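Local atomic coordinates of lipoprotein, putative (Bacillus anthracis, PDB entry 4O4A), a protein that is of unknown function but is a putative lipoprotein, probably tethered to the bacterial membrane through a lipid, and may bind lipids. Residues Thr30-Pro35 / Val83-Tyr88; Glu39-Val44 / Gln146-Glu151; Tyr46-Ala51 / Glu163-Lys168; Glu52-Glu57 / Thr73-Met78. All blocks are in the same frame, centred on the assembly; numbering follows the deposited sequence.

Contact 1: Thr30-Pro35 / Val83-Tyr88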
loop_
_atom_site.group_PDB
_atom_site.type_symbol
_atom_site.label_atom_id
_atom_site.label_comp_id
_atom_site.label_asym_id
_atom_site.label_seq_id
_atom_site.Cartn_x
_atom_site.Cartn_y
_atom_site.Cartn_z
ATOM N N THR B 30 29.163 -24.550 10.326
ATOM C CA THR B 30 28.123 -23.893 11.105
ATOM C C THR B 30 26.761 -24.557 10.892
ATOM O O THR B 30 26.397 -24.905 9.779
ATOM C CB THR B 30 28.016 -22.405 10.781
ATOM O OG1 THR B 30 29.281 -21.800 11.020
ATOM C CG2 THR B 30 26.954 -21.734 11.665
ATOM N N ILE B 31 26.028 -24.707 11.988
ATOM C CA ILE B 31 24.698 -25.269 11.982
ATOM C C ILE B 31 23.750 -24.155 12.361
ATOM O O ILE B 31 23.957 -23.493 13.381
ATOM C CB ILE B 31 24.559 -26.385 13.024
ATOM C CG1 ILE B 31 25.312 -27.621 12.563
ATOM C CG2 ILE B 31 23.100 -26.748 13.229
ATOM C CD1 ILE B 31 25.318 -28.748 13.575
ATOM N N TYR B 32 22.727 -23.935 11.546
ATOM C CA TYR B 32 21.752 -22.898 11.825
ATOM C C TYR B 32 20.445 -23.548 12.221
ATOM O O TYR B 32 19.922 -24.368 11.486
ATOM C CB TYR B 32 21.533 -22.015 10.597
ATOM C CG TYR B 32 22.757 -21.249 10.182
ATOM C CD1 TYR B 32 23.017 -19.988 10.700
ATOM C CD2 TYR B 32 23.673 -21.786 9.282
ATOM C CE1 TYR B 32 24.147 -19.278 10.311
ATOM C CE2 TYR B 32 24.811 -21.095 8.897
ATOM C CZ TYR B 32 25.041 -19.841 9.411
ATOM O OH TYR B 32 26.158 -19.150 9.026
ATOM N N LEU B 33 19.927 -23.173 13.385
ATOM C CA LEU B 33 18.660 -23.695 13.866
ATOM C C LEU B 33 17.617 -22.600 13.781
ATOM O O LEU B 33 17.722 -21.580 14.458
ATOM C CB LEU B 33 18.798 -24.160 15.301
ATOM C CG LEU B 33 19.916 -25.171 15.519
ATOM C CD1 LEU B 33 19.981 -25.575 16.979
ATOM C CD2 LEU B 33 19.727 -26.398 14.643
ATOM N N ILE B 34 16.627 -22.804 12.923
ATOM C CA ILE B 34 15.567 -21.843 12.727
ATOM C C ILE B 34 14.251 -22.349 13.338
ATOM O O ILE B 34 13.879 -23.504 13.158
ATOM C CB ILE B 34 15.286 -21.607 11.215
ATOM C CG1 ILE B 34 16.476 -20.994 10.486
ATOM C CG2 ILE B 34 14.113 -20.663 11.040
ATOM C CD1 ILE B 34 17.563 -21.963 10.128
ATOM N N PRO B 35 13.530 -21.486 14.053
ATOM C CA PRO B 35 12.225 -21.938 14.530
ATOM C C PRO B 35 11.358 -22.332 13.338
ATOM O O PRO B 35 11.258 -21.578 12.377
ATOM C CB PRO B 35 11.674 -20.706 15.237
ATOM C CG PRO B 35 12.890 -20.020 15.749
ATOM C CD PRO B 35 13.930 -20.216 14.673
ATOM N N VAL B 83 32.258 -23.701 2.270
ATOM C CA VAL B 83 30.944 -23.740 2.906
ATOM C C VAL B 83 30.397 -25.147 3.031
ATOM O O VAL B 83 30.178 -25.831 2.031
ATOM C CB VAL B 83 29.913 -22.888 2.147
ATOM C CG1 VAL B 83 28.535 -22.995 2.811
ATOM C CG2 VAL B 83 30.367 -21.438 2.094
ATOM N N ASN B 84 30.197 -25.588 4.263
ATOM C CA ASN B 84 29.607 -26.902 4.511
ATOM C C ASN B 84 28.563 -26.763 5.620
ATOM O O ASN B 84 28.364 -27.668 6.401
ATOM C CB ASN B 84 30.676 -27.905 4.922
ATOM C CG ASN B 84 31.262 -27.574 6.263
ATOM O OD1 ASN B 84 31.303 -26.398 6.647
ATOM N ND2 ASN B 84 31.704 -28.590 6.995
ATOM N N ASP B 85 27.847 -25.651 5.634
ATOM C CA ASP B 85 26.864 -25.393 6.675
ATOM C C ASP B 85 25.625 -26.276 6.543
ATOM O O ASP B 85 25.297 -26.732 5.460
ATOM C CB ASP B 85 26.434 -23.929 6.636
ATOM C CG ASP B 85 27.605 -22.961 6.797
ATOM O OD1 ASP B 85 28.611 -23.308 7.471
ATOM O OD2 ASP B 85 27.493 -21.835 6.261
ATOM N N LEU B 86 24.963 -26.526 7.668
ATOM C CA LEU B 86 23.734 -27.311 7.718
ATOM C C LEU B 86 22.627 -26.443 8.299
ATOM O O LEU B 86 22.874 -25.597 9.163
ATOM C CB LEU B 86 23.928 -28.548 8.575
ATOM C CG LEU B 86 24.980 -29.534 8.058
ATOM C CD1 LEU B 86 25.211 -30.648 9.059
ATOM C CD2 LEU B 86 24.566 -30.105 6.701
ATOM N N TYR B 87 21.413 -26.625 7.806
ATOM C CA TYR B 87 20.282 -25.825 8.248
ATOM C C TYR B 87 19.153 -26.727 8.724
ATOM O O TYR B 87 18.881 -27.776 8.141
ATOM C CB TYR B 87 19.807 -24.924 7.106
ATOM C CG TYR B 87 20.920 -24.131 6.440
ATOM C CD1 TYR B 87 21.260 -22.860 6.875
ATOM C CD2 TYR B 87 21.613 -24.650 5.366
ATOM C CE1 TYR B 87 22.276 -22.122 6.276
ATOM C CE2 TYR B 87 22.625 -23.925 4.749
ATOM C CZ TYR B 87 22.954 -22.660 5.212
ATOM O OH TYR B 87 23.980 -21.936 4.618
ATOM N N TYR B 88 18.515 -26.337 9.816
ATOM C CA TYR B 88 17.415 -27.103 10.344
ATOM C C TYR B 88 16.362 -26.195 10.894
ATOM O O TYR B 88 16.655 -25.059 11.272
ATOM C CB TYR B 88 17.870 -27.951 11.512
ATOM C CG TYR B 88 18.968 -28.939 11.243
ATOM C CD1 TYR B 88 20.286 -28.573 11.353
ATOM C CD2 TYR B 88 18.686 -30.267 10.966
ATOM C CE1 TYR B 88 21.290 -29.494 11.160
ATOM C CE2 TYR B 88 19.691 -31.187 10.772
ATOM C CZ TYR B 88 20.981 -30.792 10.870
ATOM O OH TYR B 88 21.976 -31.708 10.663
HETATM O O HOH W 1 28.260 -20.220 8.212
#
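Y32 and Y87 project side by side from neighbouring parallel strands, their rings only 12° from parallel but offset, with centroids 5.3 Å apart, and sharing little overlap. The touch falls where Y32 CD2 meets Y87 CE1 at 3.3 Å. Both rings leave with CG beside the backbone N (chi1 -64° and -50°), which makes them lean the same way along the strands. CG2 of T30 rests on one face of the Y32 ring, toward its rim.

On the opposite face of the sheet, Y88 slants across I31, whose CG2 packs on Y88 CD1 at 3.8 Å, and CD2 of L33 reaches the Y88 CB. The backbones are laced as parallel strands: L86 N gives to T30 O, Y32 N to L86 O (2.9 Å), Y88 N to Y32 O, and I34 N to Y88 O. Just before strand 86-90, D85 OD1 is hydrogen-bonded chiefly to T28 OG1 and takes only a weak bond from T30 N.

One ordered water joins the polar ends, 2.5 Å from Y32 OH and donating to D85 OD2 at 2.6 Å: the buried Y32 phenol keeps a polar partner while its ring packs.

Contact 2: Glu39-Val44 / Gln146-Glu151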
loop_
_atom_site.group_PDB
_atom_site.type_symbol
_atom_site.label_atom_id
_atom_site.label_comp_id
_atom_site.label_asym_id
_atom_site.label_seq_id
_atom_site.Cartn_x
_atom_site.Cartn_y
_atom_site.Cartn_z
ATOM N N GLU B 39 9.606 -17.450 8.991
ATOM C CA GLU B 39 9.842 -17.273 7.579
ATOM C C GLU B 39 10.318 -15.854 7.407
ATOM O O GLU B 39 9.776 -14.940 8.014
ATOM C CB GLU B 39 8.565 -17.533 6.773
ATOM C CG GLU B 39 8.777 -17.626 5.262
ATOM C CD GLU B 39 7.556 -18.173 4.515
ATOM O OE1 GLU B 39 6.436 -18.137 5.080
ATOM O OE2 GLU B 39 7.723 -18.663 3.368
ATOM N N GLY B 40 11.365 -15.668 6.613
ATOM C CA GLY B 40 11.844 -14.336 6.350
ATOM C C GLY B 40 13.309 -14.111 6.582
ATOM O O GLY B 40 14.114 -15.025 6.504
ATOM N N ASP B 41 13.629 -12.866 6.882
ATOM C CA ASP B 41 14.991 -12.425 7.080
ATOM C C ASP B 41 15.589 -12.940 8.359
ATOM O O ASP B 41 14.906 -13.034 9.359
ATOM C CB ASP B 41 15.015 -10.915 7.099
ATOM C CG ASP B 41 14.481 -10.319 5.819
ATOM O OD1 ASP B 41 14.983 -10.693 4.739
ATOM O OD2 ASP B 41 13.563 -9.478 5.890
ATOM N N LEU B 42 16.880 -13.271 8.308
ATOM C CA LEU B 42 17.613 -13.772 9.454
ATOM C C LEU B 42 18.874 -12.945 9.643
ATOM O O LEU B 42 19.554 -12.576 8.673
ATOM C CB LEU B 42 18.008 -15.227 9.252
ATOM C CG LEU B 42 16.870 -16.220 9.157
ATOM C CD1 LEU B 42 17.393 -17.574 8.719
ATOM C CD2 LEU B 42 16.145 -16.335 10.476
ATOM N N ILE B 43 19.194 -12.666 10.894
ATOM C CA ILE B 43 20.373 -11.902 11.194
ATOM C C ILE B 43 21.146 -12.525 12.342
ATOM O O ILE B 43 20.577 -12.915 13.359
ATOM C CB ILE B 43 20.023 -10.455 11.559
ATOM C CG1 ILE B 43 19.238 -9.790 10.424
ATOM C CG2 ILE B 43 21.288 -9.678 11.852
ATOM C CD1 ILE B 43 18.832 -8.349 10.676
ATOM N N VAL B 44 22.457 -12.618 12.148
ATOM C CA VAL B 44 23.354 -13.117 13.169
ATOM C C VAL B 44 24.334 -12.006 13.429
ATOM O O VAL B 44 24.911 -11.456 12.484
ATOM C CB VAL B 44 24.147 -14.339 12.702
ATOM C CG1 VAL B 44 25.033 -14.837 13.835
ATOM C CG2 VAL B 44 23.214 -15.446 12.262
ATOM N N GLN B 146 11.421 0.830 -2.193
ATOM C CA GLN B 146 11.488 0.600 -0.771
ATOM C C GLN B 146 12.796 -0.050 -0.339
ATOM O O GLN B 146 13.372 -0.835 -1.058
ATOM C CB GLN B 146 10.329 -0.313 -0.395
ATOM C CG GLN B 146 10.420 -0.899 0.990
ATOM C CD GLN B 146 9.371 -1.966 1.257
ATOM O OE1 GLN B 146 9.663 -2.963 1.917
ATOM N NE2 GLN B 146 8.159 -1.774 0.745
ATOM N N GLU B 147 13.247 0.281 0.861
ATOM C CA GLU B 147 14.446 -0.306 1.419
ATOM C C GLU B 147 14.077 -1.772 1.686
ATOM O O GLU B 147 12.897 -2.128 1.852
ATOM C CB GLU B 147 14.856 0.398 2.713
ATOM C CG GLU B 147 13.937 0.097 3.885
ATOM C CD GLU B 147 14.326 0.827 5.159
ATOM O OE1 GLU B 147 15.397 1.498 5.199
ATOM O OE2 GLU B 147 13.549 0.707 6.130
ATOM N N HIS B 148 15.079 -2.627 1.739
ATOM C CA HIS B 148 14.812 -4.029 1.997
ATOM C C HIS B 148 14.414 -4.171 3.474
ATOM O O HIS B 148 15.043 -3.560 4.344
ATOM C CB HIS B 148 16.036 -4.865 1.681
ATOM C CG HIS B 148 15.760 -6.329 1.629
ATOM N ND1 HIS B 148 15.644 -7.107 2.758
ATOM C CD2 HIS B 148 15.596 -7.165 0.576
ATOM C CE1 HIS B 148 15.410 -8.357 2.408
ATOM N NE2 HIS B 148 15.386 -8.422 1.088
ATOM N N PRO B 149 13.376 -4.983 3.768
ATOM C CA PRO B 149 12.895 -5.181 5.145
ATOM C C PRO B 149 13.965 -5.536 6.168
ATOM O O PRO B 149 13.796 -5.270 7.355
ATOM C CB PRO B 149 11.912 -6.328 4.997
ATOM C CG PRO B 149 11.373 -6.164 3.620
ATOM C CD PRO B 149 12.538 -5.706 2.797
ATOM N N ALA B 150 15.057 -6.124 5.709
ATOM C CA ALA B 150 16.174 -6.509 6.578
ATOM C C ALA B 150 16.916 -5.309 7.136
ATOM O O ALA B 150 17.566 -5.418 8.184
ATOM C CB ALA B 150 17.143 -7.405 5.822
ATOM N N GLU B 151 16.840 -4.183 6.425
ATOM C CA GLU B 151 17.473 -2.952 6.878
ATOM C C GLU B 151 16.833 -2.507 8.159
ATOM O O GLU B 151 17.534 -2.117 9.096
ATOM C CB GLU B 151 17.350 -1.826 5.842
ATOM C CG GLU B 151 18.169 -2.057 4.586
ATOM C CD GLU B 151 19.671 -2.043 4.839
ATOM O OE1 GLU B 151 20.122 -1.519 5.887
ATOM O OE2 GLU B 151 20.415 -2.551 3.977
#
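The imidazole of H148 has D41 OD1 at its edge, 3.3 Å from CE1 and near the ring plane, while CD of P149 lies over one face toward the rim. A150 CA also sits at the edge. This is the N-cap of helix 149-166: H148 stands just ahead of the first turn, and its ND1 accepts from A150 N at 3.2 Å, almost straight (165°) and close to the ring plane. Placing CG anti to the backbone N (chi1 -167°) turns the ring edge, with ND1, to A150 N. Because ND1 is the acceptor, a neutral ring would probably carry its proton on NE2.

D41, from strand 40-45, points its carboxylate at this same helix end, the plane turned 57° from the imidazole. An acid suits the place chiefly through the salt bridge of OD2 to R140, to which the helix dipole may add. P149, free of an N-H to satisfy, fits a first helical position and packs CB 3.7 Å from D41 OD2.

A150 is small enough to let the strand approach: its CB lies 3.9 Å from D41 CG, and farther along the strand I43 brings CD1 to 4.1 Å from A150 O.

Contact 3: Tyr46-Ala51 / Glu163-Lys168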
loop_
_atom_site.group_PDB
_atom_site.type_symbol
_atom_site.label_atom_id
_atom_site.label_comp_id
_atom_site.label_asym_id
_atom_site.label_seq_id
_atom_site.Cartn_x
_atom_site.Cartn_y
_atom_site.Cartn_z
ATOM N N TYR B 46 27.758 -10.955 15.592
ATOM C CA TYR B 46 28.861 -11.491 16.367
ATOM C C TYR B 46 29.565 -10.437 17.209
ATOM O O TYR B 46 29.299 -9.233 17.106
ATOM C CB TYR B 46 29.887 -12.116 15.415
ATOM C CG TYR B 46 29.387 -13.336 14.665
ATOM C CD1 TYR B 46 28.609 -13.201 13.530
ATOM C CD2 TYR B 46 29.724 -14.616 15.085
ATOM C CE1 TYR B 46 28.155 -14.313 12.844
ATOM C CE2 TYR B 46 29.284 -15.732 14.410
ATOM C CZ TYR B 46 28.494 -15.572 13.287
ATOM O OH TYR B 46 28.072 -16.684 12.598
ATOM N N ASN B 47 30.465 -10.924 18.054
ATOM C CA ASN B 47 31.277 -10.088 18.904
ATOM C C ASN B 47 30.457 -9.176 19.810
ATOM O O ASN B 47 30.853 -8.060 20.092
ATOM C CB ASN B 47 32.226 -9.263 18.046
ATOM C CG ASN B 47 33.354 -8.675 18.845
ATOM O OD1 ASN B 47 33.859 -9.295 19.782
ATOM N ND2 ASN B 47 33.767 -7.479 18.477
ATOM N N VAL B 48 29.318 -9.672 20.275
ATOM C CA VAL B 48 28.469 -8.920 21.186
ATOM C C VAL B 48 28.829 -9.348 22.607
ATOM O O VAL B 48 28.534 -10.473 23.014
ATOM C CB VAL B 48 26.991 -9.211 20.931
ATOM C CG1 VAL B 48 26.109 -8.441 21.905
ATOM C CG2 VAL B 48 26.636 -8.861 19.498
ATOM N N PRO B 49 29.456 -8.456 23.373
ATOM C CA PRO B 49 29.861 -8.835 24.723
ATOM C C PRO B 49 28.668 -9.061 25.641
ATOM O O PRO B 49 27.687 -8.323 25.574
ATOM C CB PRO B 49 30.685 -7.634 25.195
ATOM C CG PRO B 49 30.136 -6.479 24.421
ATOM C CD PRO B 49 29.690 -7.030 23.099
ATOM N N GLY B 50 28.765 -10.079 26.489
ATOM C CA GLY B 50 27.687 -10.419 27.412
ATOM C C GLY B 50 26.802 -11.490 26.815
ATOM O O GLY B 50 26.139 -12.231 27.538
ATOM N N ALA B 51 26.795 -11.586 25.489
ATOM C CA ALA B 51 26.001 -12.599 24.811
ATOM C C ALA B 51 26.648 -13.963 24.973
ATOM O O ALA B 51 27.825 -14.077 25.308
ATOM C CB ALA B 51 25.860 -12.268 23.341
ATOM N N GLU B 163 21.086 -1.196 23.775
ATOM C CA GLU B 163 20.274 -0.983 24.954
ATOM C C GLU B 163 20.415 -2.116 25.995
ATOM O O GLU B 163 20.799 -1.860 27.122
ATOM C CB GLU B 163 18.846 -0.707 24.436
ATOM C CG GLU B 163 17.656 -0.505 25.376
ATOM C CD GLU B 163 16.402 -0.022 24.627
ATOM O OE1 GLU B 163 16.468 0.196 23.398
ATOM O OE2 GLU B 163 15.338 0.151 25.266
ATOM N N ARG B 164 20.193 -3.362 25.601
ATOM C CA ARG B 164 20.282 -4.500 26.525
ATOM C C ARG B 164 21.703 -4.859 26.944
ATOM O O ARG B 164 21.977 -5.038 28.130
ATOM C CB ARG B 164 19.616 -5.745 25.898
ATOM C CG ARG B 164 19.337 -6.885 26.886
ATOM C CD ARG B 164 20.566 -7.640 27.366
ATOM N NE ARG B 164 20.242 -8.635 28.384
ATOM C CZ ARG B 164 19.760 -9.856 28.149
ATOM N NH1 ARG B 164 19.489 -10.264 26.910
ATOM N NH2 ARG B 164 19.518 -10.671 29.172
ATOM N N TYR B 165 22.621 -4.949 25.992
ATOM C CA TYR B 165 23.963 -5.419 26.320
ATOM C C TYR B 165 24.935 -4.316 26.713
ATOM O O TYR B 165 26.001 -4.624 27.241
ATOM C CB TYR B 165 24.517 -6.331 25.198
ATOM C CG TYR B 165 23.739 -7.623 25.026
ATOM C CD1 TYR B 165 22.802 -7.773 23.999
ATOM C CD2 TYR B 165 23.935 -8.691 25.891
ATOM C CE1 TYR B 165 22.095 -8.956 23.839
ATOM C CE2 TYR B 165 23.233 -9.872 25.738
ATOM C CZ TYR B 165 22.317 -10.000 24.714
ATOM O OH TYR B 165 21.627 -11.177 24.587
HETATM N N MSE B 166 24.584 -3.043 26.540
HETATM C CA MSE B 166 25.558 -2.010 26.933
HETATM C C MSE B 166 25.184 -0.583 27.219
HETATM O O MSE B 166 26.093 0.224 27.295
HETATM C CB MSE B 166 26.711 -2.062 25.878
HETATM C CG MSE B 166 26.397 -2.206 24.366
HETATM SE SE MSE B 166 27.599 -3.560 23.569
HETATM C CE MSE B 166 29.260 -2.524 23.745
ATOM N N ASN B 167 23.922 -0.264 27.529
ATOM C CA ASN B 167 23.498 1.142 27.731
ATOM C C ASN B 167 24.494 1.847 28.694
ATOM O O ASN B 167 25.073 2.890 28.363
ATOM C CB ASN B 167 22.017 1.209 28.223
ATOM C CG ASN B 167 21.317 2.557 27.931
ATOM O OD1 ASN B 167 20.134 2.600 27.519
ATOM N ND2 ASN B 167 22.032 3.648 28.145
ATOM N N LYS B 168 24.705 1.240 29.863
ATOM C CA LYS B 168 25.629 1.762 30.895
ATOM C C LYS B 168 26.449 0.579 31.373
ATOM O O LYS B 168 26.300 0.097 32.486
ATOM C CB LYS B 168 24.865 2.419 32.057
ATOM C CG LYS B 168 24.162 3.730 31.703
ATOM C CD LYS B 168 25.130 4.817 31.226
ATOM C CE LYS B 168 26.225 5.120 32.249
ATOM N NZ LYS B 168 27.135 6.229 31.840
#
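A type II beta turn, V48 to A51, lies against the C-terminal part of helix 149-166, and the aromatic ring of Y165 is where the two chiefly meet. V48 comes over one face of that ring: its CG1 stands 4.3 Å from the ring centroid and 26° off the normal, a CH-pi contact in which the valine side chain runs at about a right angle to the tyrosine. CG1 is anti to the backbone N of V48 (chi1 179°), and this sends the methyl out toward the helix. The opposite face of the ring is covered by CD of R164, the preceding helix residue, 3.7 Å above the plane and over its centre, so the aliphatic part of the arginine and the valine sandwich the tyrosine.

P49 and G50 suit the turn. A51 N bonds back to V48 O at 3.2 Å; P49 supplies the fixed phi wanted at the second position, and G50 takes the third with a positive phi (95°) that glycine adopts readily. Glycine also lets Y165 come close, with CE2 4.1 Å from G50 C. P49 O lies 3.8 Å from Y165 CB, and A51 offers its CB to the same CE2 atom at 4.3 Å.

Next along the chain, selenomethionine M166 crosses P49 at about a right angle; its side chain is bent, which brings SE to 4.0 Å from P49 CG. V72 of strand 70-72 touches V48, A51 and Y165 alike.

Contact 4: Glu52-Glu57 / Thr73-Met78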
loop_
_atom_site.group_PDB
_atom_site.type_symbol
_atom_site.label_atom_id
_atom_site.label_comp_id
_atom_site.label_asym_id
_atom_site.label_seq_id
_atom_site.Cartn_x
_atom_site.Cartn_y
_atom_site.Cartn_z
ATOM N N GLU B 52 25.867 -15.000 24.729
ATOM C CA GLU B 52 26.372 -16.344 24.848
ATOM C C GLU B 52 27.269 -16.656 23.669
ATOM O O GLU B 52 27.134 -16.077 22.600
ATOM C CB GLU B 52 25.216 -17.337 24.957
ATOM C CG GLU B 52 24.341 -17.110 26.188
ATOM C CD GLU B 52 25.102 -17.206 27.518
ATOM O OE1 GLU B 52 25.901 -18.164 27.691
ATOM O OE2 GLU B 52 24.880 -16.332 28.402
ATOM N N LEU B 53 28.206 -17.558 23.890
ATOM C CA LEU B 53 29.140 -17.971 22.875
ATOM C C LEU B 53 28.419 -19.053 22.091
ATOM O O LEU B 53 27.482 -19.671 22.598
ATOM C CB LEU B 53 30.384 -18.561 23.569
ATOM C CG LEU B 53 31.773 -18.304 23.024
ATOM C CD1 LEU B 53 31.919 -16.842 22.677
ATOM C CD2 LEU B 53 32.853 -18.724 24.018
ATOM N N LEU B 54 28.811 -19.282 20.845
ATOM C CA LEU B 54 28.143 -20.322 20.064
ATOM C C LEU B 54 28.518 -21.688 20.601
ATOM O O LEU B 54 29.706 -22.016 20.708
ATOM C CB LEU B 54 28.492 -20.218 18.580
ATOM C CG LEU B 54 28.008 -18.944 17.867
ATOM C CD1 LEU B 54 28.400 -18.984 16.397
ATOM C CD2 LEU B 54 26.505 -18.754 17.996
ATOM N N PRO B 55 27.504 -22.490 20.972
ATOM C CA PRO B 55 27.795 -23.840 21.442
ATOM C C PRO B 55 28.434 -24.645 20.322
ATOM O O PRO B 55 28.311 -24.276 19.152
ATOM C CB PRO B 55 26.414 -24.421 21.751
ATOM C CG PRO B 55 25.493 -23.265 21.837
ATOM C CD PRO B 55 26.060 -22.202 20.964
ATOM N N LYS B 56 29.125 -25.712 20.674
ATOM C CA LYS B 56 29.747 -26.566 19.674
ATOM C C LYS B 56 29.245 -27.980 19.727
ATOM O O LYS B 56 29.132 -28.550 20.795
ATOM C CB LYS B 56 31.268 -26.582 19.791
ATOM C CG LYS B 56 31.843 -25.336 19.179
ATOM C CD LYS B 56 33.345 -25.393 19.052
ATOM C CE LYS B 56 33.849 -24.162 18.308
ATOM N NZ LYS B 56 35.305 -24.215 17.997
ATOM N N GLU B 57 28.941 -28.524 18.562
ATOM C CA GLU B 57 28.508 -29.906 18.430
ATOM C C GLU B 57 29.438 -30.530 17.447
ATOM O O GLU B 57 29.383 -30.231 16.258
ATOM C CB GLU B 57 27.099 -30.000 17.915
ATOM C CG GLU B 57 26.068 -29.486 18.885
ATOM C CD GLU B 57 24.667 -29.659 18.350
ATOM O OE1 GLU B 57 24.513 -30.290 17.266
ATOM O OE2 GLU B 57 23.729 -29.165 19.008
ATOM N N THR B 73 25.550 -13.227 19.475
ATOM C CA THR B 73 26.567 -14.025 20.158
ATOM C C THR B 73 27.829 -13.252 20.441
ATOM O O THR B 73 28.146 -12.273 19.762
ATOM C CB THR B 73 26.979 -15.276 19.348
ATOM O OG1 THR B 73 27.944 -16.045 20.088
ATOM C CG2 THR B 73 27.575 -14.876 18.003
ATOM N N SER B 74 28.552 -13.727 21.451
ATOM C CA SER B 74 29.822 -13.151 21.854
ATOM C C SER B 74 30.977 -13.808 21.098
ATOM O O SER B 74 32.119 -13.431 21.281
ATOM C CB SER B 74 30.017 -13.290 23.351
ATOM O OG SER B 74 29.873 -14.635 23.771
ATOM N N THR B 75 30.689 -14.805 20.262
ATOM C CA THR B 75 31.729 -15.429 19.457
ATOM C C THR B 75 32.314 -14.321 18.591
ATOM O O THR B 75 31.571 -13.591 17.969
ATOM C CB THR B 75 31.160 -16.576 18.606
ATOM O OG1 THR B 75 30.686 -17.620 19.474
ATOM C CG2 THR B 75 32.218 -17.137 17.674
ATOM N N LYS B 76 33.643 -14.192 18.578
ATOM C CA LYS B 76 34.301 -13.094 17.851
ATOM C C LYS B 76 33.855 -12.891 16.415
ATOM O O LYS B 76 33.536 -11.783 16.027
ATOM C CB LYS B 76 35.844 -13.112 17.985
ATOM C CG LYS B 76 36.297 -12.550 19.337
ATOM C CD LYS B 76 37.774 -12.163 19.472
ATOM C CE LYS B 76 38.750 -13.317 19.225
ATOM N NZ LYS B 76 40.174 -12.881 19.352
ATOM N N ASN B 77 33.806 -13.939 15.625
ATOM C CA ASN B 77 33.391 -13.763 14.242
ATOM C C ASN B 77 32.858 -15.051 13.663
ATOM O O ASN B 77 32.940 -16.115 14.296
ATOM C CB ASN B 77 34.575 -13.241 13.411
ATOM C CG ASN B 77 34.149 -12.565 12.120
ATOM O OD1 ASN B 77 33.018 -12.716 11.657
ATOM N ND2 ASN B 77 35.038 -11.760 11.562
HETATM N N MSE B 78 32.307 -14.947 12.462
HETATM C CA MSE B 78 31.820 -16.093 11.754
HETATM C C MSE B 78 33.008 -16.842 11.214
HETATM O O MSE B 78 34.127 -16.321 11.112
HETATM C CB MSE B 78 30.857 -15.680 10.644
HETATM C CG MSE B 78 31.575 -15.044 9.456
HETATM SE SE MSE B 78 30.439 -13.678 8.635
HETATM C CE MSE B 78 31.486 -12.048 8.950
#
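E52 O is gripped by two donors from the facing loop, and round it the contact is close. The T73 hydroxyl gives its proton to this oxygen at 2.6 Å, in the carbonyl plane and on a lone pair, while S74 N approaches at 3.0 Å from well above that plane, so the two bonds use different directions. Threonine fits here because its OG1, anti to the backbone N (chi1 -178°), reaches across to the carbonyl, leaving CG2 to pack near the isobutyl group of L54. Two residues on, L54 N donates to T75 OG1 at 2.9 Å, nearly straight at 169°. L54 crosses both threonines at about a right angle, its CG 3.4 Å from T75 OG1 and its CD2 3.8 Å from T73 CB; it also touches Y46 and V63, as suits an apolar leucine.

The outer side is looser. E52 turns its side chain away from the other segment, as suits an exposed acid, and L53 is exposed too, though its CD1 swings back over S74 and T75. S74 OG is hydrogen-bonded chiefly to the carbonyl O of A51, the residue before E52.

T73 OG1 does double duty: while donating to E52 O it accepts from T75 N at 3.0 Å, closing a ring within its own loop. That side-chain-to-backbone bond two residues ahead defines an ST turn, here joined to the neighbouring loop by the same hydroxyl.

Along the chain the first segments follow one another, 30-35, 39-44, 46-51 and 52-57, and their partners come later as 73-78, 83-88, 146-151 and 163-168. Contact 1 lies within the five-stranded mixed sheet, which contact 4 reaches through strand 56-57; their centres are 14 Å apart. Contact 2 joins the four-stranded sheet to the start of helix 149-166, and I34 of contact 1 packs on its L42, where strands of the two sheets meet. Contacts 2 and 3, 21 Å apart, involve the two ends of that helix. A51 and N47 of contact 3 are hydrogen-bonded to S74 and T75 of contact 4, linking the helix's far end to the loops that bridge the sheets.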